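Uncharacterized conserved (Bdellovibrio bacteriovorus, PDB 7O21) probably acts as an LD-carboxypeptidase of the YkuD family, editing peptidoglycan asymmetrically and so generating the curved cell shape of this predatory bacterium. Local coordinates at residues 24-29 / 185-190; 93-98 / 114-119; 203-208 / 245-250; 258-263 / 283-288. All coordinates share one frame; numbering follows the deposited sequence. Where two conformers were deposited one is given.

Contact 1: 24-29 / 185-190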
# COMPACT_ATOMS: atom_id res chain seq x y z
N ASP A 24 35.99 5.92 6.36
CA ASP A 24 36.93 6.09 5.22
C ASP A 24 36.33 5.44 3.98
O ASP A 24 36.34 6.06 2.95
CB ASP A 24 38.35 5.59 5.50
CG ASP A 24 39.36 5.92 4.40
OD1 ASP A 24 38.95 6.14 3.27
OD2 ASP A 24 40.58 5.94 4.68
N LEU A 25 35.92 4.19 4.07
CA LEU A 25 35.28 3.56 2.91
C LEU A 25 33.77 3.82 3.01
O LEU A 25 33.30 4.16 4.05
CB LEU A 25 35.60 2.07 2.85
CG LEU A 25 37.08 1.68 2.87
CD1 LEU A 25 37.23 0.18 2.96
CD2 LEU A 25 37.80 2.20 1.65
N LEU A 26 33.10 3.64 1.91
CA LEU A 26 31.67 3.91 1.81
C LEU A 26 30.97 2.75 1.12
O LEU A 26 31.56 2.07 0.27
CB LEU A 26 31.45 5.17 0.97
CG LEU A 26 31.92 6.51 1.55
CD1 LEU A 26 31.85 7.59 0.49
CD2 LEU A 26 31.09 6.89 2.76
N PRO A 27 29.70 2.51 1.44
CA PRO A 27 28.98 1.39 0.82
C PRO A 27 28.69 1.65 -0.65
O PRO A 27 28.06 2.66 -1.00
CB PRO A 27 27.68 1.31 1.64
CG PRO A 27 27.50 2.71 2.16
CD PRO A 27 28.88 3.25 2.41
N ALA A 28 29.11 0.71 -1.50
CA ALA A 28 29.01 0.90 -2.95
C ALA A 28 27.57 1.05 -3.41
O ALA A 28 27.32 1.67 -4.45
CB ALA A 28 29.68 -0.26 -3.68
N SER A 29 26.62 0.47 -2.69
CA SER A 29 25.25 0.42 -3.17
C SER A 29 24.43 1.66 -2.83
O SER A 29 23.39 1.88 -3.46
CB SER A 29 24.53 -0.84 -2.67
OG SER A 29 25.19 -2.02 -3.15
N SER A 185 36.91 7.80 -3.66
CA SER A 185 37.11 8.01 -5.10
C SER A 185 36.25 7.07 -5.92
O SER A 185 35.58 7.50 -6.88
CB SER A 185 38.57 7.82 -5.49
OG SER A 185 38.82 8.47 -6.71
N GLU A 186 36.31 5.77 -5.62
CA GLU A 186 35.49 4.81 -6.34
C GLU A 186 34.01 5.10 -6.15
O GLU A 186 33.22 5.02 -7.10
CB GLU A 186 35.81 3.40 -5.85
CG GLU A 186 35.04 2.29 -6.53
CD GLU A 186 35.19 2.30 -8.04
OE1 GLU A 186 36.21 2.81 -8.55
OE2 GLU A 186 34.29 1.77 -8.72
N HIS A 187 33.62 5.46 -4.92
CA HIS A 187 32.21 5.76 -4.64
C HIS A 187 31.74 6.94 -5.47
O HIS A 187 30.66 6.89 -6.08
CB HIS A 187 32.02 6.07 -3.15
CG HIS A 187 30.60 5.99 -2.70
ND1 HIS A 187 29.76 7.08 -2.71
CD2 HIS A 187 29.87 4.95 -2.25
CE1 HIS A 187 28.56 6.72 -2.27
NE2 HIS A 187 28.60 5.43 -1.99
N ASP A 188 32.52 8.02 -5.51
CA ASP A 188 32.13 9.19 -6.28
C ASP A 188 32.07 8.87 -7.77
O ASP A 188 31.20 9.38 -8.49
CB ASP A 188 33.07 10.36 -6.03
CG ASP A 188 32.59 11.62 -6.70
OD1 ASP A 188 31.57 12.18 -6.24
OD2 ASP A 188 33.21 12.05 -7.70
N LYS A 189 32.98 8.02 -8.25
CA LYS A 189 32.94 7.63 -9.65
C LYS A 189 31.63 6.92 -9.97
O LYS A 189 30.95 7.24 -10.95
CB LYS A 189 34.15 6.75 -9.98
CG LYS A 189 34.27 6.38 -11.45
CD LYS A 189 33.69 4.99 -11.72
CE LYS A 189 33.85 4.60 -13.18
NZ LYS A 189 33.42 5.67 -14.13
N ARG A 190 31.26 5.95 -9.13
CA ARG A 190 30.00 5.23 -9.31
C ARG A 190 28.80 6.17 -9.23
O ARG A 190 27.86 6.06 -10.02
CB ARG A 190 29.87 4.12 -8.28
CG ARG A 190 30.95 3.07 -8.41
CD ARG A 190 30.64 1.85 -7.58
NE ARG A 190 31.74 0.90 -7.60
CZ ARG A 190 31.62 -0.38 -7.29
NH1 ARG A 190 30.44 -0.88 -6.95
NH2 ARG A 190 32.69 -1.17 -7.33
O HOH W 1 27.61 0.62 -6.86
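The side chain of His187 leaves the helix with CG opposite the backbone N (chi1 -163°), while CG of Leu26 stands opposite its own carbonyl carbon, and the two meet at about a right angle. This joins the small antiparallel sheet of strands 26-27 and 181-182 to the first turns of helix 184-206, which begins just after the second strand. Leu26 lies over one face of the imidazole: its CB is 4.0 Å from the ring centroid, a CH-pi contact, and its CD1 lies over the same face, 3.8 Å from His187 CG. A branched aliphatic chain suits this place because it can cover a flat ring with two carbons at once. At the ring edge, NE2 of His187 gives a weak bond to Pro27 O, 3.0 Å long and bent to 122° at the hydrogen; its stronger acceptor is Leu30 O. Histidine thus offers both an apolar face and an N-H for main-chain carbonyls at a buried spot. One turn on, NE of Arg190 is held by Glu186, whose OE2 accepts through its anti lone pair at 2.9 Å, close to the guanidinium plane. That salt bridge helps set how the guanidinium is turned, with NH1 3.4 Å from the small Ala28 CB. A water in the guanidinium plane completes the link, donating to Ala28 O at 2.6 Å and accepting from Arg190 NH1 at 3.2 Å.

Contact 2: 93-98 / 114-119; sequences YFLQER and FTTNYP
A beta bulge interrupts the antiparallel pairing of strands 91-99 and 113-116 in the mixed sheet of the YkuD catalytic domain, setting Gln96 and Glu97 together opposite Thr115. Gln96 N donates to Thr115 O at 2.8 Å, and Thr115 N returns a bond to Glu97 O at 2.9 Å. Gln96 has psi of -57°, well away from extended strand values, and the twist turns Glu97 N to the threonine hydroxyl, Thr115 OG1, at 3.0 Å. Threonine suits the place, since its beta-hydroxyl can accept from Glu97 N, which does not reach Thr115 O; a water bonded to OG1 also gives a weak bond to the Glu97 carboxylate. Further along, the amide of Asn117 stands in for a backbone carbonyl: with CG lodged between the backbone N and the carbonyl carbon (chi1 66°), OD1 accepts from Phe94 N at 2.8 Å, the donor lying well above the amide carbonyl plane. Beyond it, Tyr93 and Tyr118 run side by side with ring planes 66° apart, and Tyr93 OH comes within 3.3 Å of Tyr118 CD1 while bonding to Asp123. At the other end, Phe114 CE2 lies 3.8 Å from Arg98 CB, and Leu95 CD2 packs on Phe114 CB. Phe114 lies about 7 Å, side chain to side chain, from His136, the predicted proton donor/acceptor, so the bulged pair belongs to the sheet beside the presumed catalytic site of an L,D-transpeptidase fold.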
# COMPACT_ATOMS: atom_id res chain seq x y z
N TYR A 93 14.13 -1.02 0.70
CA TYR A 93 12.81 -0.82 1.30
C TYR A 93 12.70 0.55 1.96
O TYR A 93 13.65 1.31 2.03
CB TYR A 93 12.52 -1.93 2.33
CG TYR A 93 12.57 -3.27 1.65
CD1 TYR A 93 11.57 -3.66 0.77
CD2 TYR A 93 13.67 -4.10 1.80
CE1 TYR A 93 11.64 -4.85 0.10
CE2 TYR A 93 13.75 -5.31 1.13
CZ TYR A 93 12.73 -5.67 0.28
OH TYR A 93 12.80 -6.86 -0.41
N PHE A 94 11.49 0.88 2.39
CA PHE A 94 11.17 2.15 3.09
C PHE A 94 10.38 1.76 4.35
O PHE A 94 9.61 0.82 4.31
CB PHE A 94 10.35 3.09 2.19
CG PHE A 94 11.09 3.71 1.03
CD1 PHE A 94 11.33 3.00 -0.14
CD2 PHE A 94 11.59 5.00 1.10
CE1 PHE A 94 12.05 3.56 -1.19
CE2 PHE A 94 12.31 5.56 0.05
CZ PHE A 94 12.52 4.84 -1.09
N LEU A 95 10.62 2.44 5.46
CA LEU A 95 9.89 2.19 6.70
C LEU A 95 8.56 2.92 6.68
O LEU A 95 8.49 4.10 6.31
CB LEU A 95 10.73 2.64 7.89
CG LEU A 95 12.05 1.85 7.96
CD1 LEU A 95 13.10 2.61 8.74
CD2 LEU A 95 11.81 0.46 8.54
N GLN A 96 7.50 2.22 7.08
CA GLN A 96 6.13 2.75 6.91
C GLN A 96 5.43 3.14 8.21
O GLN A 96 4.87 4.21 8.23
CB GLN A 96 5.30 1.70 6.17
CG GLN A 96 5.80 1.38 4.77
CD GLN A 96 4.79 0.61 3.96
OE1 GLN A 96 4.36 -0.47 4.33
NE2 GLN A 96 4.37 1.18 2.85
N GLU A 97 5.29 2.23 9.16
CA GLU A 97 4.53 2.50 10.38
C GLU A 97 5.35 2.14 11.60
O GLU A 97 6.21 1.26 11.55
CB GLU A 97 3.25 1.65 10.43
CG GLU A 97 2.26 1.89 9.31
CD GLU A 97 1.08 0.93 9.37
OE1 GLU A 97 0.66 0.55 10.48
OE2 GLU A 97 0.59 0.53 8.29
N ARG A 98 5.06 2.82 12.70
CA ARG A 98 5.68 2.56 13.99
C ARG A 98 4.66 1.90 14.90
O ARG A 98 3.52 2.36 15.02
CB ARG A 98 6.17 3.88 14.59
CG ARG A 98 6.77 3.81 15.98
CD ARG A 98 7.14 5.21 16.46
NE ARG A 98 7.35 5.26 17.91
CZ ARG A 98 8.23 6.05 18.51
NH1 ARG A 98 8.99 6.87 17.79
NH2 ARG A 98 8.35 6.04 19.83
N PHE A 114 9.13 -1.20 13.39
CA PHE A 114 8.83 -0.40 12.22
C PHE A 114 8.56 -1.33 11.06
O PHE A 114 9.35 -2.24 10.79
CB PHE A 114 10.01 0.52 11.88
CG PHE A 114 10.26 1.57 12.91
CD1 PHE A 114 11.11 1.32 13.98
CD2 PHE A 114 9.63 2.81 12.83
CE1 PHE A 114 11.33 2.28 14.95
CE2 PHE A 114 9.85 3.78 13.80
CZ PHE A 114 10.70 3.51 14.86
N THR A 115 7.41 -1.14 10.40
CA THR A 115 7.08 -1.98 9.27
C THR A 115 7.79 -1.47 8.03
O THR A 115 8.23 -0.32 7.96
CB THR A 115 5.57 -1.98 9.04
OG1 THR A 115 5.17 -0.67 8.61
CG2 THR A 115 4.83 -2.35 10.34
N THR A 116 7.86 -2.33 7.02
CA THR A 116 8.44 -1.96 5.73
C THR A 116 7.39 -2.08 4.62
O THR A 116 6.24 -2.50 4.85
CB THR A 116 9.64 -2.83 5.37
OG1 THR A 116 9.19 -4.16 5.04
CG2 THR A 116 10.68 -2.88 6.51
N ASN A 117 7.80 -1.71 3.41
CA ASN A 117 6.98 -1.92 2.23
C ASN A 117 7.27 -3.25 1.54
O ASN A 117 6.87 -3.43 0.39
CB ASN A 117 7.14 -0.75 1.25
CG ASN A 117 8.55 -0.66 0.67
OD1 ASN A 117 9.51 -0.89 1.36
ND2 ASN A 117 8.65 -0.34 -0.63
N TYR A 118 7.96 -4.17 2.20
CA TYR A 118 8.14 -5.49 1.61
C TYR A 118 6.79 -6.17 1.45
O TYR A 118 5.98 -6.17 2.39
CB TYR A 118 9.04 -6.38 2.48
CG TYR A 118 9.13 -7.79 1.92
CD1 TYR A 118 10.11 -8.12 0.99
CD2 TYR A 118 8.22 -8.77 2.29
CE1 TYR A 118 10.19 -9.39 0.45
CE2 TYR A 118 8.29 -10.05 1.75
CZ TYR A 118 9.29 -10.35 0.84
OH TYR A 118 9.38 -11.61 0.29
N PRO A 119 6.51 -6.79 0.30
CA PRO A 119 7.37 -6.90 -0.89
C PRO A 119 7.25 -5.66 -1.78
O PRO A 119 6.14 -5.16 -2.00
CB PRO A 119 6.79 -8.13 -1.61
CG PRO A 119 5.32 -8.09 -1.25
CD PRO A 119 5.29 -7.61 0.18
O HOH W 2 2.79 -1.06 7.26

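Contact 3: 203-208 / 245-250; sequences QAWENQ and IKVHLS
Helix 184-206 ends against the beginning of strand 246-257, the CA atoms of Glu206 and Val247 lying 5.6 Å apart, and the chain leaves the helix through a Schellman motif in which Gln208 takes a positive phi of 48°. Around this helix end, Glu206 provides the polar link. Its extended chain brings OE2 to Val247 N at 2.9 Å, nearly straight at 166°, through the anti lone pair of the carboxylate. Since Lys246 and His248 make their backbone bonds to strand 260-270 on the other edge of the strand, Val247 N needs a partner from elsewhere, and a long acidic side chain can supply it. Val247 O is taken by Arg202 NH1, which also forms a long, weak ion pair with Glu206. Below this, Trp205 offers a face of its indole to Val247: CG2 sits over the six-membered ring, 4.2 Å from its centroid, and CG1 approaches CE3 at 3.8 Å, so that both branches of the valine find aromatic surface. Ile245 has CG1 between the backbone N and the carbonyl carbon (chi1 64°), a turn that carries CD1 down to Trp205 O at 3.7 Å and to Gln208 CG at 3.8 Å. A water links three polar atoms, donating to Glu206 O and accepting from Ile245 N and Gln208 NE2; that amide nitrogen also bonds to Tyr242 O. A long helix packed against an antiparallel sheet, as here at its C-terminal end, is characteristic of the NTF2-like fold.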
# COMPACT_ATOMS: atom_id res chain seq x y z
N GLN A 203 17.28 14.19 -20.08
CA GLN A 203 17.46 14.99 -21.29
C GLN A 203 16.69 14.41 -22.46
O GLN A 203 16.08 15.16 -23.24
CB GLN A 203 18.95 15.10 -21.64
CG GLN A 203 19.73 16.11 -20.81
CD GLN A 203 21.22 16.13 -21.15
OE1 GLN A 203 21.65 15.50 -22.12
NE2 GLN A 203 22.00 16.85 -20.35
N ALA A 204 16.68 13.08 -22.60
CA ALA A 204 15.96 12.46 -23.72
C ALA A 204 14.46 12.72 -23.60
O ALA A 204 13.79 13.05 -24.59
CB ALA A 204 16.24 10.96 -23.79
N TRP A 205 13.93 12.59 -22.39
CA TRP A 205 12.53 12.91 -22.16
C TRP A 205 12.25 14.38 -22.46
O TRP A 205 11.33 14.71 -23.23
CB TRP A 205 12.19 12.55 -20.71
CG TRP A 205 10.76 12.73 -20.33
CD1 TRP A 205 9.71 12.98 -21.17
CD2 TRP A 205 10.21 12.67 -19.01
NE1 TRP A 205 8.54 13.09 -20.46
CE2 TRP A 205 8.82 12.90 -19.13
CE3 TRP A 205 10.75 12.45 -17.74
CZ2 TRP A 205 7.97 12.92 -18.02
CZ3 TRP A 205 9.90 12.47 -16.65
CH2 TRP A 205 8.53 12.70 -16.79
N GLU A 206 13.05 15.28 -21.88
CA GLU A 206 12.83 16.71 -22.08
C GLU A 206 12.92 17.12 -23.55
O GLU A 206 12.14 17.95 -24.02
CB GLU A 206 13.80 17.52 -21.22
CG GLU A 206 13.59 19.03 -21.32
CD GLU A 206 14.46 19.78 -20.34
OE1 GLU A 206 15.66 19.98 -20.64
OE2 GLU A 206 13.96 20.15 -19.25
N ASN A 207 13.90 16.57 -24.27
CA ASN A 207 14.01 16.81 -25.71
C ASN A 207 12.89 16.13 -26.48
O ASN A 207 12.76 16.37 -27.68
CB ASN A 207 15.34 16.26 -26.22
CG ASN A 207 16.51 17.15 -25.89
OD1 ASN A 207 16.36 18.37 -25.75
ND2 ASN A 207 17.69 16.55 -25.77
N GLN A 208 12.10 15.29 -25.82
CA GLN A 208 11.12 14.45 -26.49
C GLN A 208 11.74 13.74 -27.69
O GLN A 208 11.17 13.67 -28.78
CB GLN A 208 9.85 15.23 -26.82
CG GLN A 208 9.28 15.89 -25.58
CD GLN A 208 7.90 16.47 -25.78
OE1 GLN A 208 6.89 15.82 -25.52
NE2 GLN A 208 7.85 17.71 -26.25
N ILE A 245 8.73 20.93 -23.66
CA ILE A 245 8.47 20.65 -22.26
C ILE A 245 9.76 20.86 -21.47
O ILE A 245 10.86 20.94 -22.02
CB ILE A 245 7.90 19.23 -22.02
CG1 ILE A 245 8.92 18.17 -22.43
CG2 ILE A 245 6.58 19.05 -22.76
CD1 ILE A 245 8.56 16.75 -21.95
N LYS A 246 9.59 20.97 -20.15
CA LYS A 246 10.69 21.11 -19.21
C LYS A 246 10.53 20.04 -18.15
O LYS A 246 9.44 19.88 -17.59
CB LYS A 246 10.64 22.48 -18.52
CG LYS A 246 11.07 23.66 -19.39
CD LYS A 246 10.37 24.94 -18.94
CE LYS A 246 11.34 25.98 -18.42
NZ LYS A 246 11.59 25.83 -16.96
N VAL A 247 11.61 19.30 -17.87
CA VAL A 247 11.61 18.29 -16.81
C VAL A 247 12.78 18.60 -15.89
O VAL A 247 13.94 18.59 -16.32
CB VAL A 247 11.74 16.86 -17.37
CG1 VAL A 247 11.67 15.85 -16.21
CG2 VAL A 247 10.66 16.59 -18.41
N HIS A 248 12.48 18.88 -14.62
CA HIS A 248 13.51 19.17 -13.63
C HIS A 248 13.40 18.17 -12.49
O HIS A 248 12.29 17.87 -12.03
CB HIS A 248 13.38 20.60 -13.13
CG HIS A 248 13.69 21.63 -14.17
ND1 HIS A 248 12.89 22.74 -14.39
CD2 HIS A 248 14.70 21.71 -15.08
CE1 HIS A 248 13.40 23.45 -15.38
NE2 HIS A 248 14.50 22.85 -15.81
N LEU A 249 14.54 17.67 -12.04
CA LEU A 249 14.60 16.66 -10.99
C LEU A 249 15.45 17.19 -9.84
O LEU A 249 16.57 17.66 -10.07
CB LEU A 249 15.26 15.38 -11.51
CG LEU A 249 14.75 14.82 -12.84
CD1 LEU A 249 15.54 13.58 -13.24
CD2 LEU A 249 13.29 14.51 -12.70
N SER A 250 14.93 17.09 -8.62
CA SER A 250 15.78 17.37 -7.47
C SER A 250 16.86 16.30 -7.36
O SER A 250 16.77 15.20 -7.92
CB SER A 250 14.94 17.40 -6.19
OG SER A 250 14.55 16.09 -5.79
O HOH W 3 10.46 19.36 -25.51

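Contact 4: 258-263 / 283-288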
# COMPACT_ATOMS: atom_id res chain seq x y z
N ASN A 258 22.98 -5.44 -6.49
CA ASN A 258 22.72 -6.67 -7.27
C ASN A 258 22.24 -6.25 -8.66
O ASN A 258 22.91 -5.45 -9.33
CB ASN A 258 21.79 -7.61 -6.52
CG ASN A 258 22.48 -8.35 -5.39
OD1 ASN A 258 23.70 -8.46 -5.37
ND2 ASN A 258 21.69 -8.87 -4.45
N ASP A 259 21.09 -6.72 -9.11
CA ASP A 259 20.58 -6.38 -10.43
C ASP A 259 19.76 -5.10 -10.44
O ASP A 259 19.33 -4.67 -11.51
CB ASP A 259 19.70 -7.54 -10.93
CG ASP A 259 18.58 -7.91 -9.94
OD1 ASP A 259 18.78 -7.84 -8.70
OD2 ASP A 259 17.48 -8.28 -10.42
N GLN A 260 19.56 -4.45 -9.30
CA GLN A 260 18.52 -3.44 -9.13
C GLN A 260 19.09 -2.02 -9.09
O GLN A 260 20.19 -1.79 -8.56
CB GLN A 260 17.77 -3.68 -7.82
CG GLN A 260 16.93 -4.94 -7.83
CD GLN A 260 16.35 -5.27 -6.48
OE1 GLN A 260 16.52 -4.52 -5.51
NE2 GLN A 260 15.68 -6.41 -6.40
N LEU A 261 18.33 -1.08 -9.65
CA LEU A 261 18.60 0.34 -9.54
C LEU A 261 17.30 1.03 -9.15
O LEU A 261 16.27 0.81 -9.78
CB LEU A 261 19.09 0.93 -10.87
CG LEU A 261 19.27 2.46 -10.95
CD1 LEU A 261 20.36 2.94 -10.02
CD2 LEU A 261 19.55 2.90 -12.38
N LEU A 262 17.36 1.84 -8.08
CA LEU A 262 16.21 2.61 -7.63
C LEU A 262 16.64 4.07 -7.58
O LEU A 262 17.67 4.40 -6.98
CB LEU A 262 15.77 2.14 -6.24
CG LEU A 262 14.46 2.62 -5.61
CD1 LEU A 262 14.55 4.06 -5.11
CD2 LEU A 262 13.27 2.44 -6.51
N VAL A 263 15.86 4.94 -8.23
CA VAL A 263 16.08 6.38 -8.22
C VAL A 263 14.78 7.03 -7.78
O VAL A 263 13.71 6.71 -8.30
CB VAL A 263 16.49 6.89 -9.62
CG1 VAL A 263 16.68 8.38 -9.61
CG2 VAL A 263 17.79 6.21 -10.05
N TYR A 283 12.29 2.31 -11.12
CA TYR A 283 12.81 0.98 -10.80
C TYR A 283 13.42 0.44 -12.08
O TYR A 283 12.74 0.38 -13.12
CB TYR A 283 11.67 0.05 -10.39
CG TYR A 283 10.89 0.47 -9.16
CD1 TYR A 283 9.95 1.49 -9.22
CD2 TYR A 283 11.09 -0.17 -7.95
CE1 TYR A 283 9.23 1.87 -8.10
CE2 TYR A 283 10.37 0.20 -6.82
CZ TYR A 283 9.46 1.22 -6.91
OH TYR A 283 8.73 1.58 -5.79
N ALA A 284 14.69 0.05 -12.03
CA ALA A 284 15.39 -0.43 -13.22
C ALA A 284 16.19 -1.68 -12.88
O ALA A 284 16.50 -1.95 -11.72
CB ALA A 284 16.29 0.64 -13.85
N LEU A 285 16.49 -2.47 -13.91
CA LEU A 285 17.30 -3.67 -13.77
C LEU A 285 18.46 -3.61 -14.75
O LEU A 285 18.34 -3.03 -15.84
CB LEU A 285 16.48 -4.95 -14.04
CG LEU A 285 15.34 -5.24 -13.06
CD1 LEU A 285 14.52 -6.43 -13.54
CD2 LEU A 285 15.88 -5.46 -11.63
N LYS A 286 19.58 -4.23 -14.35
CA LYS A 286 20.74 -4.32 -15.22
C LYS A 286 20.37 -4.94 -16.56
O LYS A 286 19.61 -5.91 -16.64
CB LYS A 286 21.80 -5.20 -14.57
CG LYS A 286 22.60 -4.51 -13.48
CD LYS A 286 23.84 -5.33 -13.13
CE LYS A 286 24.72 -4.60 -12.12
NZ LYS A 286 25.59 -3.58 -12.79
N SER A 287 20.94 -4.36 -17.61
CA SER A 287 20.82 -4.84 -18.98
C SER A 287 22.19 -4.65 -19.61
O SER A 287 22.57 -3.52 -19.91
CB SER A 287 19.78 -4.02 -19.75
OG SER A 287 19.64 -4.51 -21.07
N GLY A 288 22.92 -5.74 -19.79
CA GLY A 288 24.27 -5.63 -20.31
C GLY A 288 25.10 -4.73 -19.42
O GLY A 288 25.24 -4.97 -18.21
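One face of the Tyr283 ring is covered by a methyl of Leu262: CD2 stands 3.8 Å from the ring centroid, displaced slightly toward the CD2-CE2 side, as a CH-pi contact. Phe122 of helix 121-126 meets the same tyrosine edge-to-face, and the hydroxyl bonds to Glu297. Leu262 carries CG opposite its backbone N (chi1 -170°), and CD2 then leans across to the neighbouring strand, so that leucine and tyrosine point the same way side by side. They form a non-hydrogen-bonded pair in the hairpin of strands 260-270 and 275-287, part of the antiparallel sheet of the NTF2-like domain. The next pair, Leu261 and Ala284, exchanges two bonds of 2.9 Å, N of each to O of the other. Their CB atoms meet at 4.1 Å on the face turned to helix 184-206, where Leu261 reaches Leu194 and Phe197. At the strand end, Asp259 O accepts from Lys286 N at 2.9 Å and also lies 3.2 Å from Leu285 CA. Leu285 CD2 rests against the carboxylate, 3.5 Å from Asp259 OD2. The long aliphatic part of Lys286 passes Asp259, bringing CE within 3.4 Å of Asn258 O, while its NZ bonds to Tyr291 OH.

Contacts 1 and 3 use the two ends of helix 184-206, their centres about 28 Å apart, while Leu261 of contact 4 packs on the same helix between them. Contacts 3 and 4 share a sheet through neighbouring strands 246-257 and 260-270, with nearest atoms about 6 Å apart. Contact 2 lies inside the chain loop closed by contact 1 and belongs to the catalytic domain; its Thr116 side chain is about 8 Å from that of Cys151, the predicted nucleophile. The other three contacts lie away from that site. Helix 121-126 touches both domains: Asp123 bonds to Tyr93 of contact 2, and Phe122 packs on contact 4, whose nearest atoms are about 5 Å from contact 2.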